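Local coordinates for 4-hydroxythreonine-4-phosphate dehydrogenase (Legionella pneumophila subsp. pneumophila, PDB 6XMY), which probably catalyses the NAD(P)-dependent oxidation of 4-(phosphooxy)-L-threonine, a step of pyridoxine 5'-phosphate biosynthesis that uses a divalent metal ion, at residues 136-141 / 292-297; 105-110 / 144-149; 282-287 / 320-325. All blocks are in the same frame, centred on the assembly; numbering follows the deposited sequence.

Contact 1 (136-141 / 292-297); sequences TGHTEF and IIRTSV. With NAD (nicotinamide-adenine-dinucleotide), chain B; SO4 (sulfate ion), chain C.
His-138 and Arg-294 touch where the side chain of the first crosses that of the second at about a right angle, and both side chains hydrogen-bond to a sulfate ion. The direct contact is van der Waals packing without a hydrogen bond: CB of His-138 sits over one face of the guanidinium, offset toward its rim, 3.2 Å from NH2 of Arg-294. The imidazole and guanidinium planes are 36° apart, so the two groups are not stacked.

Hydrogen bonds to the sulfate tie the segments together. From the start of helix 138-145, His-138 gives two bonds to one oxygen, N to O2 and ND1 to O2, both 2.8 Å. With CG beside the backbone N (chi1 -70°), the ring stays on the side of its own amide, and ND1 reaches the same oxygen. Thr-139 grips O3 in the same twofold manner, through its N at 2.9 Å and its OG1 at 2.7 Å. From the strand, Arg-294 forks onto sulfate O1 with NH1 at 3.0 Å and NH2 at 2.9 Å. A bend at chi2 turns its chain to the anion, while NH1 and NH2 also bond to OG1 of Thr-287 and OG1 of Thr-120, respectively.

The nicotinamide end of NAD borders the site. Its carboxamide O7N lies at the edge of the imidazole, 3.3 Å from CE1 of His-138, and its N7N bonds weakly to OG of Ser-296.

Backbone amides at a helix N-terminus joined by an arginine are typical of an anion-binding site; here the sulfate, probably from the crystallisation liquor, lies among predicted substrate ligands, consistent with a site for the substrate phosphate.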
loop_
_atom_site.group_PDB
_atom_site.type_symbol
_atom_site.label_atom_id
_atom_site.label_comp_id
_atom_site.label_asym_id
_atom_site.label_seq_id
_atom_site.Cartn_x
_atom_site.Cartn_y
_atom_site.Cartn_z
ATOM N N THR A 136 10.626 7.650 3.744
ATOM C CA THR A 136 10.752 6.916 2.497
ATOM C C THR A 136 9.436 6.350 1.995
ATOM O O THR A 136 9.318 6.114 0.789
ATOM C CB THR A 136 11.782 5.792 2.602
ATOM O OG1 THR A 136 11.435 4.939 3.695
ATOM C CG2 THR A 136 13.174 6.368 2.803
ATOM N N GLY A 137 8.444 6.170 2.858
ATOM C CA GLY A 137 7.146 5.685 2.441
ATOM C C GLY A 137 6.357 5.262 3.655
ATOM O O GLY A 137 6.895 5.142 4.767
ATOM N N HIS A 138 5.050 5.059 3.431
ATOM C CA HIS A 138 4.190 4.526 4.490
ATOM C C HIS A 138 4.743 3.216 5.027
ATOM O O HIS A 138 4.654 2.935 6.229
ATOM C CB HIS A 138 2.789 4.199 3.961
ATOM C CG HIS A 138 1.927 5.376 3.605
ATOM N ND1 HIS A 138 1.846 5.877 2.321
ATOM C CD2 HIS A 138 1.025 6.073 4.337
ATOM C CE1 HIS A 138 0.957 6.856 2.287
ATOM N NE2 HIS A 138 0.445 6.999 3.499
ATOM N N THR A 139 5.255 2.370 4.131
ATOM C CA THR A 139 5.631 1.012 4.507
ATOM C C THR A 139 6.708 1.028 5.581
ATOM O O THR A 139 6.592 0.345 6.612
ATOM C CB THR A 139 6.109 0.265 3.255
ATOM O OG1 THR A 139 5.054 0.264 2.281
ATOM C CG2 THR A 139 6.492 -1.166 3.591
ATOM N N GLU A 140 7.752 1.835 5.373
ATOM C CA GLU A 140 8.821 1.945 6.361
ATOM C C GLU A 140 8.353 2.694 7.602
ATOM O O GLU A 140 8.757 2.365 8.726
ATOM C CB GLU A 140 10.032 2.651 5.754
ATOM C CG GLU A 140 10.748 1.871 4.657
ATOM C CD GLU A 140 9.951 1.780 3.368
ATOM O OE1 GLU A 140 9.300 2.778 2.990
ATOM O OE2 GLU A 140 9.958 0.697 2.742
ATOM N N PHE A 141 7.510 3.715 7.420
ATOM C CA PHE A 141 6.977 4.437 8.568
ATOM C C PHE A 141 6.235 3.488 9.499
ATOM O O PHE A 141 6.434 3.514 10.717
ATOM C CB PHE A 141 6.051 5.574 8.127
ATOM C CG PHE A 141 5.341 6.236 9.282
ATOM C CD1 PHE A 141 5.942 7.270 9.987
ATOM C CD2 PHE A 141 4.093 5.794 9.692
ATOM C CE1 PHE A 141 5.295 7.870 11.067
ATOM C CE2 PHE A 141 3.454 6.378 10.770
ATOM C CZ PHE A 141 4.056 7.418 11.457
ATOM N N ILE A 292 -1.517 -4.648 12.313
ATOM C CA ILE A 292 -2.765 -4.127 11.782
ATOM C C ILE A 292 -2.831 -4.451 10.295
ATOM O O ILE A 292 -1.825 -4.766 9.653
ATOM C CB ILE A 292 -2.914 -2.603 11.991
ATOM C CG1 ILE A 292 -1.813 -1.848 11.227
ATOM C CG2 ILE A 292 -2.916 -2.255 13.487
ATOM C CD1 ILE A 292 -2.106 -0.366 10.991
ATOM N N ILE A 293 -4.044 -4.360 9.755
ATOM C CA ILE A 293 -4.263 -4.414 8.316
ATOM C C ILE A 293 -4.046 -3.012 7.769
ATOM O O ILE A 293 -4.608 -2.041 8.290
ATOM C CB ILE A 293 -5.694 -4.879 8.012
ATOM C CG1 ILE A 293 -5.937 -6.290 8.545
ATOM C CG2 ILE A 293 -5.988 -4.751 6.530
ATOM C CD1 ILE A 293 -7.398 -6.594 8.744
ATOM N N ARG A 294 -3.221 -2.897 6.731
ATOM C CA ARG A 294 -3.046 -1.622 6.046
ATOM C C ARG A 294 -3.008 -1.866 4.549
ATOM O O ARG A 294 -2.150 -2.610 4.063
ATOM C CB ARG A 294 -1.778 -0.887 6.496
ATOM C CG ARG A 294 -1.556 0.428 5.742
ATOM C CD ARG A 294 -0.514 0.265 4.647
ATOM N NE ARG A 294 -0.449 1.427 3.755
ATOM C CZ ARG A 294 0.591 1.718 2.974
ATOM N NH1 ARG A 294 1.677 0.956 2.999
ATOM N NH2 ARG A 294 0.556 2.787 2.186
ATOM N N THR A 295 -3.933 -1.242 3.826
ATOM C CA THR A 295 -3.923 -1.231 2.370
ATOM C C THR A 295 -3.764 0.202 1.883
ATOM O O THR A 295 -3.805 1.166 2.659
ATOM C CB THR A 295 -5.202 -1.845 1.791
ATOM O OG1 THR A 295 -6.326 -1.047 2.178
ATOM C CG2 THR A 295 -5.388 -3.268 2.289
ATOM N N SER A 296 -3.615 0.330 0.568
ATOM C CA SER A 296 -3.270 1.608 -0.028
ATOM C C SER A 296 -3.659 1.611 -1.495
ATOM O O SER A 296 -3.707 0.561 -2.153
ATOM C CB SER A 296 -1.771 1.854 0.110
ATOM O OG SER A 296 -1.407 3.105 -0.439
ATOM N N VAL A 297 -3.880 2.824 -2.012
ATOM C CA VAL A 297 -3.913 3.004 -3.453
ATOM C C VAL A 297 -2.567 2.609 -4.042
ATOM O O VAL A 297 -1.540 2.572 -3.355
ATOM C CB VAL A 297 -4.250 4.454 -3.827
ATOM C CG1 VAL A 297 -5.668 4.797 -3.407
ATOM C CG2 VAL A 297 -3.221 5.415 -3.231
HETATM P PA NAD B . 1.428 9.472 -9.571
HETATM O O1A NAD B . 1.120 10.746 -8.811
HETATM O O2A NAD B . 0.614 8.196 -9.626
HETATM O O5B NAD B . 1.373 10.101 -11.174
HETATM C C5B NAD B . 1.647 9.105 -12.131
HETATM C C4B NAD B . 0.669 9.234 -13.313
HETATM O O4B NAD B . -0.568 8.575 -12.955
HETATM C C3B NAD B . 0.354 10.737 -13.557
HETATM O O3B NAD B . 0.223 10.870 -14.961
HETATM C C2B NAD B . -0.984 10.923 -12.783
HETATM O O2B NAD B . -1.805 11.910 -13.337
HETATM C C1B NAD B . -1.640 9.525 -13.016
HETATM N N9A NAD B . -2.522 9.119 -11.926
HETATM C C8A NAD B . -2.212 8.790 -10.594
HETATM N N7A NAD B . -3.280 8.440 -9.898
HETATM C C5A NAD B . -4.337 8.520 -10.794
HETATM C C6A NAD B . -5.720 8.279 -10.664
HETATM N N6A NAD B . -6.227 7.859 -9.475
HETATM N N1A NAD B . -6.550 8.448 -11.736
HETATM C C2A NAD B . -5.980 8.860 -12.909
HETATM N N3A NAD B . -4.690 9.132 -13.184
HETATM C C4A NAD B . -3.887 8.946 -12.081
HETATM O O3 NAD B . 2.931 9.096 -9.096
HETATM P PN NAD B . 4.289 9.867 -9.366
HETATM O O1N NAD B . 5.445 8.912 -9.537
HETATM O O2N NAD B . 4.027 11.117 -10.138
HETATM O O5D NAD B . 4.705 10.508 -7.765
HETATM C C5D NAD B . 3.870 11.514 -7.294
HETATM C C4D NAD B . 3.992 11.521 -5.769
HETATM O O4D NAD B . 3.174 10.437 -5.260
HETATM C C3D NAD B . 5.465 11.204 -5.334
HETATM O O3D NAD B . 5.692 11.957 -4.178
HETATM C C2D NAD B . 5.411 9.694 -5.008
HETATM O O2D NAD B . 6.306 9.274 -4.016
HETATM C C1D NAD B . 3.990 9.676 -4.379
HETATM N N1N NAD B . 3.409 8.290 -4.352
HETATM C C2N NAD B . 2.772 7.938 -3.192
HETATM C C3N NAD B . 2.191 6.674 -3.066
HETATM C C7N NAD B . 1.516 6.405 -1.775
HETATM O O7N NAD B . 1.439 7.275 -0.905
HETATM N N7N NAD B . 0.961 5.152 -1.615
HETATM C C4N NAD B . 2.262 5.759 -4.133
HETATM C C5N NAD B . 2.912 6.157 -5.315
HETATM C C6N NAD B . 3.498 7.436 -5.414
HETATM S S SO4 C . 4.244 3.275 0.492
HETATM O O1 SO4 C . 3.087 2.450 0.830
HETATM O O2 SO4 C . 3.982 4.653 0.897
HETATM O O3 SO4 C . 5.394 2.784 1.250
HETATM O O4 SO4 C . 4.548 3.262 -0.949
#

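Contact 2 (105-110 / 144-149)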
loop_
_atom_site.group_PDB
_atom_site.type_symbol
_atom_site.label_atom_id
_atom_site.label_comp_id
_atom_site.label_asym_id
_atom_site.label_seq_id
_atom_site.Cartn_x
_atom_site.Cartn_y
_atom_site.Cartn_z
ATOM N N LEU A 105 -1.675 8.993 13.836
ATOM C CA LEU A 105 -2.976 8.761 14.443
ATOM C C LEU A 105 -3.648 7.526 13.852
ATOM O O LEU A 105 -4.229 6.718 14.585
ATOM C CB LEU A 105 -3.835 10.009 14.265
ATOM C CG LEU A 105 -5.113 10.198 15.052
ATOM C CD1 LEU A 105 -4.903 10.006 16.554
ATOM C CD2 LEU A 105 -5.623 11.599 14.724
ATOM N N GLY A 106 -3.537 7.330 12.538
ATOM C CA GLY A 106 -4.134 6.151 11.923
ATOM C C GLY A 106 -3.539 4.854 12.438
ATOM O O GLY A 106 -4.263 3.908 12.766
ATOM N N ALA A 107 -2.208 4.794 12.527
ATOM C CA ALA A 107 -1.557 3.602 13.064
ATOM C C ALA A 107 -1.963 3.364 14.511
ATOM O O ALA A 107 -2.279 2.233 14.903
ATOM C CB ALA A 107 -0.038 3.739 12.952
ATOM N N SER A 108 -1.944 4.424 15.322
ATOM C CA SER A 108 -2.261 4.303 16.743
ATOM C C SER A 108 -3.697 3.842 16.958
ATOM O O SER A 108 -3.958 2.934 17.762
ATOM C CB SER A 108 -2.032 5.649 17.428
ATOM O OG SER A 108 -2.304 5.545 18.811
ATOM N N LEU A 109 -4.648 4.465 16.259
ATOM C CA LEU A 109 -6.056 4.128 16.463
ATOM C C LEU A 109 -6.349 2.706 16.012
ATOM O O LEU A 109 -7.118 1.990 16.656
ATOM C CB LEU A 109 -6.955 5.129 15.741
ATOM C CG LEU A 109 -6.964 6.546 16.305
ATOM C CD1 LEU A 109 -7.722 7.468 15.362
ATOM C CD2 LEU A 109 -7.580 6.554 17.707
ATOM N N CYS A 110 -5.726 2.263 14.919
ATOM C CA CYS A 110 -5.887 0.874 14.505
ATOM C C CYS A 110 -5.179 -0.082 15.455
ATOM O O CYS A 110 -5.683 -1.179 15.722
ATOM C CB CYS A 110 -5.394 0.687 13.070
ATOM S SG CYS A 110 -6.483 1.478 11.892
ATOM N N ASP A 144 8.544 0.982 11.304
ATOM C CA ASP A 144 9.184 1.636 12.443
ATOM C C ASP A 144 8.198 1.862 13.586
ATOM O O ASP A 144 8.528 1.614 14.752
ATOM C CB ASP A 144 9.803 2.966 12.009
ATOM C CG ASP A 144 11.016 2.787 11.113
ATOM O OD1 ASP A 144 11.476 1.641 10.944
ATOM O OD2 ASP A 144 11.515 3.798 10.573
ATOM N N PHE A 145 6.983 2.320 13.269
ATOM C CA PHE A 145 5.993 2.606 14.306
ATOM C C PHE A 145 5.693 1.364 15.132
ATOM O O PHE A 145 5.603 1.434 16.363
ATOM C CB PHE A 145 4.710 3.139 13.661
ATOM C CG PHE A 145 3.636 3.514 14.651
ATOM C CD1 PHE A 145 2.757 2.559 15.142
ATOM C CD2 PHE A 145 3.501 4.822 15.081
ATOM C CE1 PHE A 145 1.773 2.902 16.057
ATOM C CE2 PHE A 145 2.512 5.172 15.994
ATOM C CZ PHE A 145 1.648 4.211 16.477
ATOM N N PHE A 146 5.541 0.218 14.474
ATOM C CA PHE A 146 5.199 -1.026 15.148
ATOM C C PHE A 146 6.421 -1.844 15.541
ATOM O O PHE A 146 6.266 -2.956 16.065
ATOM C CB PHE A 146 4.244 -1.849 14.280
ATOM C CG PHE A 146 2.880 -1.239 14.165
ATOM C CD1 PHE A 146 2.015 -1.259 15.247
ATOM C CD2 PHE A 146 2.475 -0.609 12.999
ATOM C CE1 PHE A 146 0.758 -0.686 15.159
ATOM C CE2 PHE A 146 1.217 -0.039 12.901
ATOM C CZ PHE A 146 0.358 -0.073 13.985
ATOM N N GLU A 147 7.620 -1.309 15.322
ATOM C CA GLU A 147 8.869 -1.988 15.661
ATOM C C GLU A 147 8.934 -3.392 15.065
ATOM O O GLU A 147 9.330 -4.353 15.723
ATOM C CB GLU A 147 9.122 -1.983 17.167
ATOM C CG GLU A 147 8.978 -0.604 17.776
ATOM C CD GLU A 147 9.980 -0.354 18.880
ATOM O OE1 GLU A 147 11.079 0.168 18.581
ATOM O OE2 GLU A 147 9.673 -0.691 20.040
ATOM N N VAL A 148 8.542 -3.506 13.799
ATOM C CA VAL A 148 8.613 -4.756 13.050
ATOM C C VAL A 148 9.860 -4.716 12.176
ATOM O O VAL A 148 10.074 -3.751 11.433
ATOM C CB VAL A 148 7.348 -4.954 12.197
ATOM C CG1 VAL A 148 7.456 -6.213 11.363
ATOM C CG2 VAL A 148 6.114 -5.010 13.089
ATOM N N GLU A 149 10.681 -5.766 12.256
ATOM C CA GLU A 149 11.922 -5.783 11.485
ATOM C C GLU A 149 11.655 -5.936 9.991
ATOM O O GLU A 149 12.247 -5.222 9.171
ATOM C CB GLU A 149 12.848 -6.892 11.978
ATOM C CG GLU A 149 14.036 -7.128 11.057
ATOM C CD GLU A 149 15.062 -8.064 11.651
ATOM O OE1 GLU A 149 16.080 -7.566 12.174
ATOM O OE2 GLU A 149 14.847 -9.294 11.606
#
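The Phe-145 ring carries the methyl of Ala-107 over one face, and the Phe-146 ring turns its edge to the carbonyl oxygen of the same alanine. This is helix-to-helix packing in which two consecutive aromatics at the C-terminal end of helix 138-145, closed by a Schellman motif at Glu-147, meet the flank of helix 96-111. The first interaction is a CH-pi contact: CB of Ala-107 stands 3.7 Å from the centroid of the Phe-145 ring, 14° off its normal and so almost directly above its centre. The second ring is used differently. Its CZ comes to 3.6 Å from O of Ala-107, with the oxygen near the plane of the Phe-146 ring, while the same CZ is 4.0 Å from CB of Ala-107.

The two phenyl groups also meet each other. CD1 of Phe-145 lies over the centre of the Phe-146 ring, and CG of Phe-146 lies at the edge of the Phe-145 ring. Their first torsions divide the work: Phe-145 extends with CG anti to the backbone N (chi1 -178°), whereas Phe-146 has CG beside the backbone N (chi1 -69°), which brings the end of its ring close to Ala-107 although its CB sets off to one side.

Around them, Thr-104 of helix 96-111 adds to the surroundings of Phe-145, and Ser-111, Pro-291 and Ile-292 to those of Phe-146. No hydrogen bond joins the two segments. Beyond the methyl, CZ of Phe-145 continues along the helix to Ser-108, approaching its backbone N obliquely at 3.8 Å and its CB at 4.1 Å.

Contact 3 (282-287 / 320-325); sequences EAVNIT and VKMAKD. With SO4 (sulfate ion), chain C.
Val-284, the first residue of strand 284-288, meets Met-322 of helix 314-328 with all three of its side-chain carbons. CG1 of Val-284 lies 3.7 Å from SD of Met-322, the closest approach of the two segments, and its CB and CG2 rest near the terminal methyl, at 3.9 Å and 4.0 Å from CE of Met-322. The two side chains slide past each other in opposite directions. Met-322 reaches the strand because it leaves the helix extended, CG anti to the backbone N and the chain straight through chi2; a final bend at chi3 (-63°) then lays CE along the valine.

Asn-285 points from the other face of the strand. Its ND2 gives a hydrogen bond of 2.9 Å to O1 of the sulfate, the N-H...O angle being 133°. Asn-285 is a predicted substrate ligand, so this short strand has one face in the helix packing and the other in the anion site.

At Ile-286 the chain again faces the helix. Its side chain, fully extended, crosses that of Met-322 at about a right angle, and CD1 of Ile-286 touches SD of Met-322 at 4.2 Å. The sulfur is thus shared by two branched residues, with no polar bond between the segments. Thr-287 returns to the side of Asn-285.

The strand lies between 152-156 and 294-297, antiparallel to both, and helix 314-328 packs against it and strand 294-297, with Ala-323 on Thr-295 and Ser-315 bonded to the carbonyl of Ala-283.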
loop_
_atom_site.group_PDB
_atom_site.type_symbol
_atom_site.label_atom_id
_atom_site.label_comp_id
_atom_site.label_asym_id
_atom_site.label_seq_id
_atom_site.Cartn_x
_atom_site.Cartn_y
_atom_site.Cartn_z
ATOM N N GLU A 282 -7.218 -1.096 -10.600
ATOM C CA GLU A 282 -7.799 -2.067 -9.685
ATOM C C GLU A 282 -6.834 -2.528 -8.608
ATOM O O GLU A 282 -7.275 -3.164 -7.644
ATOM C CB GLU A 282 -8.296 -3.307 -10.445
ATOM C CG GLU A 282 -7.162 -4.225 -10.882
ATOM C CD GLU A 282 -7.630 -5.618 -11.264
ATOM O OE1 GLU A 282 -7.690 -5.910 -12.477
ATOM O OE2 GLU A 282 -7.930 -6.420 -10.351
ATOM N N ALA A 283 -5.547 -2.224 -8.732
ATOM C CA ALA A 283 -4.534 -2.810 -7.871
ATOM C C ALA A 283 -4.471 -2.110 -6.521
ATOM O O ALA A 283 -4.774 -0.917 -6.391
ATOM C CB ALA A 283 -3.163 -2.760 -8.544
ATOM N N VAL A 284 -4.053 -2.877 -5.517
ATOM C CA VAL A 284 -3.966 -2.440 -4.134
ATOM C C VAL A 284 -2.556 -2.713 -3.644
ATOM O O VAL A 284 -1.998 -3.781 -3.908
ATOM C CB VAL A 284 -4.968 -3.221 -3.264
ATOM C CG1 VAL A 284 -4.836 -2.835 -1.784
ATOM C CG2 VAL A 284 -6.391 -2.995 -3.766
ATOM N N ASN A 285 -1.984 -1.745 -2.938
ATOM C CA ASN A 285 -0.730 -1.925 -2.225
ATOM C C ASN A 285 -1.099 -2.336 -0.810
ATOM O O ASN A 285 -1.788 -1.593 -0.105
ATOM C CB ASN A 285 0.064 -0.613 -2.263
ATOM C CG ASN A 285 1.193 -0.542 -1.240
ATOM O OD1 ASN A 285 1.593 -1.542 -0.631
ATOM N ND2 ASN A 285 1.713 0.669 -1.048
ATOM N N ILE A 286 -0.714 -3.544 -0.422
ATOM C CA ILE A 286 -0.985 -4.041 0.918
ATOM C C ILE A 286 0.340 -4.291 1.621
ATOM O O ILE A 286 1.262 -4.873 1.032
ATOM C CB ILE A 286 -1.879 -5.292 0.904
ATOM C CG1 ILE A 286 -2.116 -5.768 2.333
ATOM C CG2 ILE A 286 -1.284 -6.395 0.071
ATOM C CD1 ILE A 286 -3.154 -6.771 2.409
ATOM N N THR A 287 0.440 -3.840 2.873
ATOM C CA THR A 287 1.639 -4.057 3.668
ATOM C C THR A 287 1.459 -5.330 4.487
ATOM O O THR A 287 0.489 -5.456 5.247
ATOM C CB THR A 287 1.909 -2.876 4.595
ATOM O OG1 THR A 287 2.039 -1.679 3.821
ATOM C CG2 THR A 287 3.185 -3.117 5.384
ATOM N N VAL A 320 -10.114 -0.150 -0.191
ATOM C CA VAL A 320 -11.090 -0.206 0.891
ATOM C C VAL A 320 -11.749 -1.578 0.938
ATOM O O VAL A 320 -11.910 -2.170 2.013
ATOM C CB VAL A 320 -12.121 0.925 0.734
ATOM C CG1 VAL A 320 -13.222 0.778 1.779
ATOM C CG2 VAL A 320 -11.447 2.297 0.858
ATOM N N LYS A 321 -12.129 -2.116 -0.221
ATOM C CA LYS A 321 -12.780 -3.421 -0.229
ATOM C C LYS A 321 -11.840 -4.517 0.254
ATOM O O LYS A 321 -12.257 -5.424 0.988
ATOM C CB LYS A 321 -13.333 -3.720 -1.622
ATOM C CG LYS A 321 -14.540 -2.861 -1.958
ATOM C CD LYS A 321 -14.979 -3.028 -3.401
ATOM C CE LYS A 321 -15.643 -1.755 -3.909
ATOM N NZ LYS A 321 -16.301 -1.934 -5.237
ATOM N N MET A 322 -10.563 -4.446 -0.119
ATOM C CA MET A 322 -9.620 -5.454 0.355
ATOM C C MET A 322 -9.428 -5.361 1.863
ATOM O O MET A 322 -9.397 -6.386 2.555
ATOM C CB MET A 322 -8.284 -5.327 -0.375
ATOM C CG MET A 322 -7.278 -6.364 0.071
ATOM S SD MET A 322 -5.750 -6.339 -0.862
ATOM C CE MET A 322 -6.351 -6.760 -2.497
ATOM N N ALA A 323 -9.303 -4.142 2.389
ATOM C CA ALA A 323 -9.180 -3.974 3.833
ATOM C C ALA A 323 -10.414 -4.508 4.551
ATOM O O ALA A 323 -10.300 -5.197 5.575
ATOM C CB ALA A 323 -8.925 -2.507 4.174
ATOM N N LYS A 324 -11.602 -4.215 4.017
ATOM C CA LYS A 324 -12.835 -4.746 4.591
ATOM C C LYS A 324 -12.828 -6.267 4.585
ATOM O O LYS A 324 -13.163 -6.906 5.592
ATOM C CB LYS A 324 -14.039 -4.227 3.811
ATOM C CG LYS A 324 -15.380 -4.787 4.279
ATOM C CD LYS A 324 -16.504 -4.339 3.356
ATOM C CE LYS A 324 -17.686 -5.294 3.383
ATOM N NZ LYS A 324 -18.674 -4.928 2.325
ATOM N N ASP A 325 -12.439 -6.867 3.457
ATOM C CA ASP A 325 -12.457 -8.325 3.353
ATOM C C ASP A 325 -11.491 -8.951 4.346
ATOM O O ASP A 325 -11.798 -9.981 4.962
ATOM C CB ASP A 325 -12.119 -8.753 1.926
ATOM C CG ASP A 325 -13.250 -8.484 0.947
ATOM O OD1 ASP A 325 -14.382 -8.203 1.396
ATOM O OD2 ASP A 325 -13.002 -8.549 -0.277
HETATM S S SO4 C . 4.244 3.275 0.492
HETATM O O1 SO4 C . 3.087 2.450 0.830
HETATM O O2 SO4 C . 3.982 4.653 0.897
HETATM O O3 SO4 C . 5.394 2.784 1.250
HETATM O O4 SO4 C . 4.548 3.262 -0.949
#

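How the contacts relate
Contacts 1 and 3 are buried near the middle of the chain, whereas contact 2 is only partly buried and lies further out. Contacts 1 and 2 share helix 138-145, one using its N-terminal start and the other its C-terminal end; Ile-292 packs on Phe-146 to join them. Contacts 1 and 3 meet through the adjacent strands 294-297 and 284-288, by a probable backbone bond from Asn-285 to Ser-296, and through the sulfate. Their chemistry follows their place: polar groups converge on an anion beside the cofactor in contact 1, aromatic rings and an alanine in contact 2, a methionine among aliphatic branches in contact 3. Contacts 2 and 3 do not touch.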